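Local coordinates for protein adenylyltransferase thiF (Escherichia coli, PDB 1ZUD) that catalyses the ATP-dependent adenylation of the C-terminal glycine carboxylate of the sulfur carrier protein ThiS, a step of thiamin biosynthesis, at residues 48-62 / 94-107. Sequence-based numbering, arbitrary orientation.
Sequences AGAGVGTLVLADDDD and LNPDIQLTALQQRL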
loop_
_atom_site.group_PDB
_atom_site.type_symbol
_atom_site.label_atom_id
_atom_site.label_comp_id
_atom_site.label_asym_id
_atom_site.label_seq_id
_atom_site.Cartn_x
_atom_site.Cartn_y
_atom_site.Cartn_z
ATOM N N ALA C 48 -13.528 9.168 2.608
ATOM C CA ALA C 48 -14.133 10.361 3.241
ATOM C C ALA C 48 -13.257 11.603 2.978
ATOM O O ALA C 48 -13.764 12.699 2.650
ATOM C CB ALA C 48 -14.267 10.163 4.743
ATOM N N GLY C 49 -11.945 11.443 3.141
ATOM C CA GLY C 49 -11.071 12.578 2.936
ATOM C C GLY C 49 -11.120 13.038 1.503
ATOM O O GLY C 49 -10.976 14.239 1.250
ATOM N N ALA C 50 -11.319 12.102 0.570
ATOM C CA ALA C 50 -11.379 12.406 -0.864
ATOM C C ALA C 50 -12.654 13.132 -1.348
ATOM O O ALA C 50 -12.722 13.605 -2.507
ATOM C CB ALA C 50 -11.239 11.073 -1.694
ATOM N N GLY C 51 -13.686 13.153 -0.515
ATOM C CA GLY C 51 -14.917 13.787 -0.918
ATOM C C GLY C 51 -15.922 12.908 -1.662
ATOM O O GLY C 51 -16.722 13.422 -2.454
ATOM N N VAL C 52 -15.872 11.592 -1.460
ATOM C CA VAL C 52 -16.902 10.752 -2.071
ATOM C C VAL C 52 -18.160 11.249 -1.347
ATOM O O VAL C 52 -18.225 11.238 -0.115
ATOM C CB VAL C 52 -16.637 9.250 -1.786
ATOM C CG1 VAL C 52 -17.889 8.456 -1.980
ATOM C CG2 VAL C 52 -15.546 8.753 -2.717
ATOM N N GLY C 53 -19.139 11.696 -2.122
ATOM C CA GLY C 53 -20.388 12.263 -1.600
ATOM C C GLY C 53 -21.232 11.484 -0.614
ATOM O O GLY C 53 -21.833 12.067 0.344
ATOM N N THR C 54 -21.338 10.181 -0.865
ATOM C CA THR C 54 -22.079 9.301 0.045
ATOM C C THR C 54 -21.302 8.012 0.305
ATOM O O THR C 54 -20.887 7.314 -0.623
ATOM C CB THR C 54 -23.466 8.909 -0.509
ATOM O OG1 THR C 54 -24.187 10.091 -0.846
ATOM C CG2 THR C 54 -24.277 8.135 0.550
ATOM N N LEU C 55 -21.086 7.718 1.566
ATOM C CA LEU C 55 -20.430 6.473 1.939
ATOM C C LEU C 55 -21.396 5.679 2.781
ATOM O O LEU C 55 -21.933 6.184 3.786
ATOM C CB LEU C 55 -19.171 6.685 2.799
ATOM C CG LEU C 55 -17.978 7.372 2.207
ATOM C CD1 LEU C 55 -16.899 7.494 3.311
ATOM C CD2 LEU C 55 -17.466 6.537 1.010
ATOM N N VAL C 56 -21.612 4.433 2.393
ATOM C CA VAL C 56 -22.467 3.560 3.170
ATOM C C VAL C 56 -21.507 2.571 3.843
ATOM O O VAL C 56 -20.695 1.930 3.179
ATOM C CB VAL C 56 -23.549 2.898 2.229
ATOM C CG1 VAL C 56 -24.544 2.056 3.051
ATOM C CG2 VAL C 56 -24.394 4.024 1.551
ATOM N N LEU C 57 -21.602 2.458 5.174
ATOM C CA LEU C 57 -20.651 1.686 5.967
ATOM C C LEU C 57 -21.418 0.579 6.632
ATOM O O LEU C 57 -22.213 0.825 7.514
ATOM C CB LEU C 57 -20.004 2.645 7.002
ATOM C CG LEU C 57 -19.547 4.039 6.445
ATOM C CD1 LEU C 57 -19.659 5.163 7.497
ATOM C CD2 LEU C 57 -18.095 3.943 5.967
ATOM N N ALA C 58 -21.145 -0.648 6.227
ATOM C CA ALA C 58 -21.880 -1.797 6.763
ATOM C C ALA C 58 -20.939 -2.728 7.537
ATOM O O ALA C 58 -19.872 -3.118 7.026
ATOM C CB ALA C 58 -22.553 -2.565 5.558
ATOM N N ASP C 59 -21.315 -3.082 8.764
ATOM C CA ASP C 59 -20.515 -4.040 9.539
ATOM C C ASP C 59 -21.410 -4.519 10.685
ATOM O O ASP C 59 -22.220 -3.751 11.190
ATOM C CB ASP C 59 -19.229 -3.385 10.094
ATOM C CG ASP C 59 -18.187 -4.428 10.653
ATOM O OD1 ASP C 59 -17.225 -4.850 9.935
ATOM O OD2 ASP C 59 -18.333 -4.831 11.833
ATOM N N ASP C 60 -21.279 -5.780 11.077
ATOM C CA ASP C 60 -22.099 -6.270 12.160
ATOM C C ASP C 60 -21.345 -6.439 13.487
ATOM O O ASP C 60 -21.924 -6.983 14.406
ATOM C CB ASP C 60 -22.742 -7.603 11.779
ATOM C CG ASP C 60 -21.715 -8.729 11.654
ATOM O OD1 ASP C 60 -20.482 -8.458 11.597
ATOM O OD2 ASP C 60 -22.147 -9.899 11.607
ATOM N N ASP C 61 -20.094 -5.973 13.601
ATOM C CA ASP C 61 -19.321 -6.166 14.835
ATOM C C ASP C 61 -19.308 -4.961 15.774
ATOM O O ASP C 61 -19.736 -3.913 15.396
ATOM C CB ASP C 61 -17.871 -6.483 14.493
ATOM C CG ASP C 61 -17.702 -7.867 13.880
ATOM O OD1 ASP C 61 -17.081 -7.964 12.796
ATOM O OD2 ASP C 61 -18.177 -8.857 14.490
ATOM N N ASP C 62 -18.813 -5.162 16.998
ATOM C CA ASP C 62 -18.620 -4.101 17.995
ATOM C C ASP C 62 -17.076 -3.968 18.113
ATOM O O ASP C 62 -16.340 -4.912 17.843
ATOM C CB ASP C 62 -19.203 -4.506 19.378
ATOM C CG ASP C 62 -20.760 -4.460 19.415
ATOM O OD1 ASP C 62 -21.394 -3.690 18.655
ATOM O OD2 ASP C 62 -21.364 -5.202 20.220
ATOM N N LEU C 94 -13.967 13.933 10.629
ATOM C CA LEU C 94 -12.976 14.207 9.601
ATOM C C LEU C 94 -13.598 15.095 8.513
ATOM O O LEU C 94 -13.028 16.104 8.068
ATOM C CB LEU C 94 -12.517 12.871 8.991
ATOM C CG LEU C 94 -11.577 12.992 7.791
ATOM C CD1 LEU C 94 -10.215 13.587 8.208
ATOM C CD2 LEU C 94 -11.421 11.598 7.174
ATOM N N ASN C 95 -14.801 14.706 8.096
ATOM C CA ASN C 95 -15.490 15.403 7.033
ATOM C C ASN C 95 -17.022 15.426 7.260
ATOM O O ASN C 95 -17.757 14.536 6.829
ATOM C CB ASN C 95 -15.140 14.754 5.672
ATOM C CG ASN C 95 -15.627 15.594 4.474
ATOM O OD1 ASN C 95 -16.391 16.531 4.649
ATOM N ND2 ASN C 95 -15.189 15.240 3.248
ATOM N N PRO C 96 -17.517 16.499 7.901
ATOM C CA PRO C 96 -18.942 16.683 8.196
ATOM C C PRO C 96 -19.764 17.126 7.007
ATOM O O PRO C 96 -20.945 17.345 7.137
ATOM C CB PRO C 96 -18.940 17.762 9.292
ATOM C CG PRO C 96 -17.749 18.628 8.918
ATOM C CD PRO C 96 -16.693 17.605 8.440
ATOM N N ASP C 97 -19.142 17.252 5.844
ATOM C CA ASP C 97 -19.845 17.733 4.660
ATOM C C ASP C 97 -20.301 16.663 3.679
ATOM O O ASP C 97 -20.871 16.949 2.635
ATOM C CB ASP C 97 -18.963 18.774 3.939
ATOM C CG ASP C 97 -18.715 20.019 4.819
ATOM O OD1 ASP C 97 -19.621 20.337 5.604
ATOM O OD2 ASP C 97 -17.659 20.666 4.731
ATOM N N ILE C 98 -20.073 15.413 3.997
ATOM C CA ILE C 98 -20.560 14.389 3.071
ATOM C C ILE C 98 -21.617 13.554 3.796
ATOM O O ILE C 98 -21.754 13.675 5.022
ATOM C CB ILE C 98 -19.394 13.513 2.536
ATOM C CG1 ILE C 98 -18.536 12.985 3.698
ATOM C CG2 ILE C 98 -18.578 14.332 1.517
ATOM C CD1 ILE C 98 -17.465 12.003 3.249
ATOM N N GLN C 99 -22.377 12.747 3.044
ATOM C CA GLN C 99 -23.410 11.877 3.603
ATOM C C GLN C 99 -22.829 10.555 4.139
ATOM O O GLN C 99 -22.277 9.740 3.370
ATOM C CB GLN C 99 -24.471 11.601 2.523
ATOM C CG GLN C 99 -25.558 10.610 2.915
ATOM C CD GLN C 99 -26.278 10.974 4.212
ATOM O OE1 GLN C 99 -26.686 12.123 4.413
ATOM N NE2 GLN C 99 -26.451 9.986 5.094
ATOM N N LEU C 100 -22.932 10.319 5.442
ATOM C CA LEU C 100 -22.376 9.065 5.985
ATOM C C LEU C 100 -23.463 8.171 6.540
ATOM O O LEU C 100 -24.056 8.485 7.539
ATOM C CB LEU C 100 -21.306 9.366 7.055
ATOM C CG LEU C 100 -20.043 10.112 6.557
ATOM C CD1 LEU C 100 -19.174 10.556 7.762
ATOM C CD2 LEU C 100 -19.211 9.211 5.604
ATOM N N THR C 101 -23.710 7.034 5.889
ATOM C CA THR C 101 -24.768 6.131 6.310
ATOM C C THR C 101 -24.268 4.851 6.982
ATOM O O THR C 101 -23.450 4.124 6.419
ATOM C CB THR C 101 -25.626 5.780 5.070
ATOM O OG1 THR C 101 -26.158 6.993 4.553
ATOM C CG2 THR C 101 -26.760 4.796 5.400
ATOM N N ALA C 102 -24.780 4.588 8.178
ATOM C CA ALA C 102 -24.392 3.417 8.981
ATOM C C ALA C 102 -25.357 2.288 8.878
ATOM O O ALA C 102 -26.533 2.486 9.137
ATOM C CB ALA C 102 -24.295 3.811 10.507
ATOM N N LEU C 103 -24.881 1.100 8.522
ATOM C CA LEU C 103 -25.749 -0.107 8.487
ATOM C C LEU C 103 -25.096 -1.135 9.416
ATOM O O LEU C 103 -24.087 -1.790 9.042
ATOM C CB LEU C 103 -25.822 -0.733 7.077
ATOM C CG LEU C 103 -26.276 0.222 5.962
ATOM C CD1 LEU C 103 -26.367 -0.528 4.609
ATOM C CD2 LEU C 103 -27.654 0.760 6.301
ATOM N N GLN C 104 -25.635 -1.284 10.621
ATOM C CA GLN C 104 -25.063 -2.248 11.559
ATOM C C GLN C 104 -25.714 -3.602 11.238
ATOM O O GLN C 104 -26.682 -4.020 11.880
ATOM C CB GLN C 104 -25.361 -1.856 13.004
ATOM C CG GLN C 104 -24.648 -2.721 14.054
ATOM C CD GLN C 104 -23.121 -2.584 14.044
ATOM O OE1 GLN C 104 -22.548 -1.610 13.522
ATOM N NE2 GLN C 104 -22.458 -3.564 14.627
ATOM N N GLN C 105 -25.219 -4.265 10.210
ATOM C CA GLN C 105 -25.806 -5.528 9.885
ATOM C C GLN C 105 -24.865 -6.323 8.983
ATOM O O GLN C 105 -23.853 -5.787 8.483
ATOM C CB GLN C 105 -27.210 -5.282 9.259
ATOM C CG GLN C 105 -27.160 -4.698 7.878
ATOM C CD GLN C 105 -28.528 -4.393 7.292
ATOM O OE1 GLN C 105 -28.998 -3.261 7.353
ATOM N NE2 GLN C 105 -29.172 -5.411 6.719
ATOM N N ARG C 106 -25.165 -7.616 8.842
ATOM C CA ARG C 106 -24.405 -8.531 7.983
ATOM C C ARG C 106 -25.304 -8.497 6.771
ATOM O O ARG C 106 -26.368 -9.114 6.763
ATOM C CB ARG C 106 -24.364 -9.955 8.567
ATOM C CG ARG C 106 -23.596 -10.974 7.684
ATOM C CD ARG C 106 -23.476 -12.335 8.372
ATOM N NE ARG C 106 -22.804 -13.356 7.564
ATOM C CZ ARG C 106 -23.360 -14.019 6.544
ATOM N NH1 ARG C 106 -24.619 -13.779 6.183
ATOM N NH2 ARG C 106 -22.655 -14.944 5.891
ATOM N N LEU C 107 -24.878 -7.739 5.775
ATOM C CA LEU C 107 -25.683 -7.536 4.581
ATOM C C LEU C 107 -25.824 -8.796 3.825
ATOM O O LEU C 107 -24.829 -9.392 3.438
ATOM C CB LEU C 107 -25.032 -6.516 3.654
ATOM C CG LEU C 107 -25.155 -5.031 3.981
ATOM C CD1 LEU C 107 -24.393 -4.201 2.933
ATOM C CD2 LEU C 107 -26.651 -4.653 3.998
HETATM O O HOH W 1 -22.391 -6.239 16.839
#
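Parallel strands 54-58 and 99-103, the latter outermost in this chain's sheet, pair in the Rossmann-type nucleotide-binding fold of ThiF, joined through helix 83-94 by a beta-alpha-beta crossover. Six backbone hydrogen bonds, from Gln99 N to Gly53 O through Asp59 N to Leu103 O, zip the strands together. On one face Val56 CG1, anti to its own nitrogen (chi1 -175°), meets Leu103 CD1 at 3.5 Å, while Ala58 CB rests on Leu107 CD1 at 3.6 Å. On the face packed against helices 40-50 and 83-94, Leu100 CD2 lies alongside Leu55 CD1 at 3.7 Å.

The pair illustrates how side-chain amides can continue the fastening where backbone pairing stops. Asn95 ND2 donates to Ala48 O (3.0 Å, 163° at the hydrogen), which also accepts from Gly51 N through its opposite face, so the Schellman end of helix 40-50 is tied to the turn before strand 99-103. At the far end Gln104, bent at chi2 (65°), sends NE2 to Asp61 O at 2.8 Å, from above the carbonyl plane, while its OE1 is hydrogen-bonded to Ser84 OG. With an alanine in place of Gln104, Asp61 O and Ser84 OG are likely to lose these partners, leaving the chain around Asp61 less firmly tethered. ATP-binding Asp59 stands two residues earlier, its OD2 accepting from Asp61 N in an Asx turn; the amide grip is thus consistent with second-shell positioning of the nucleotide site.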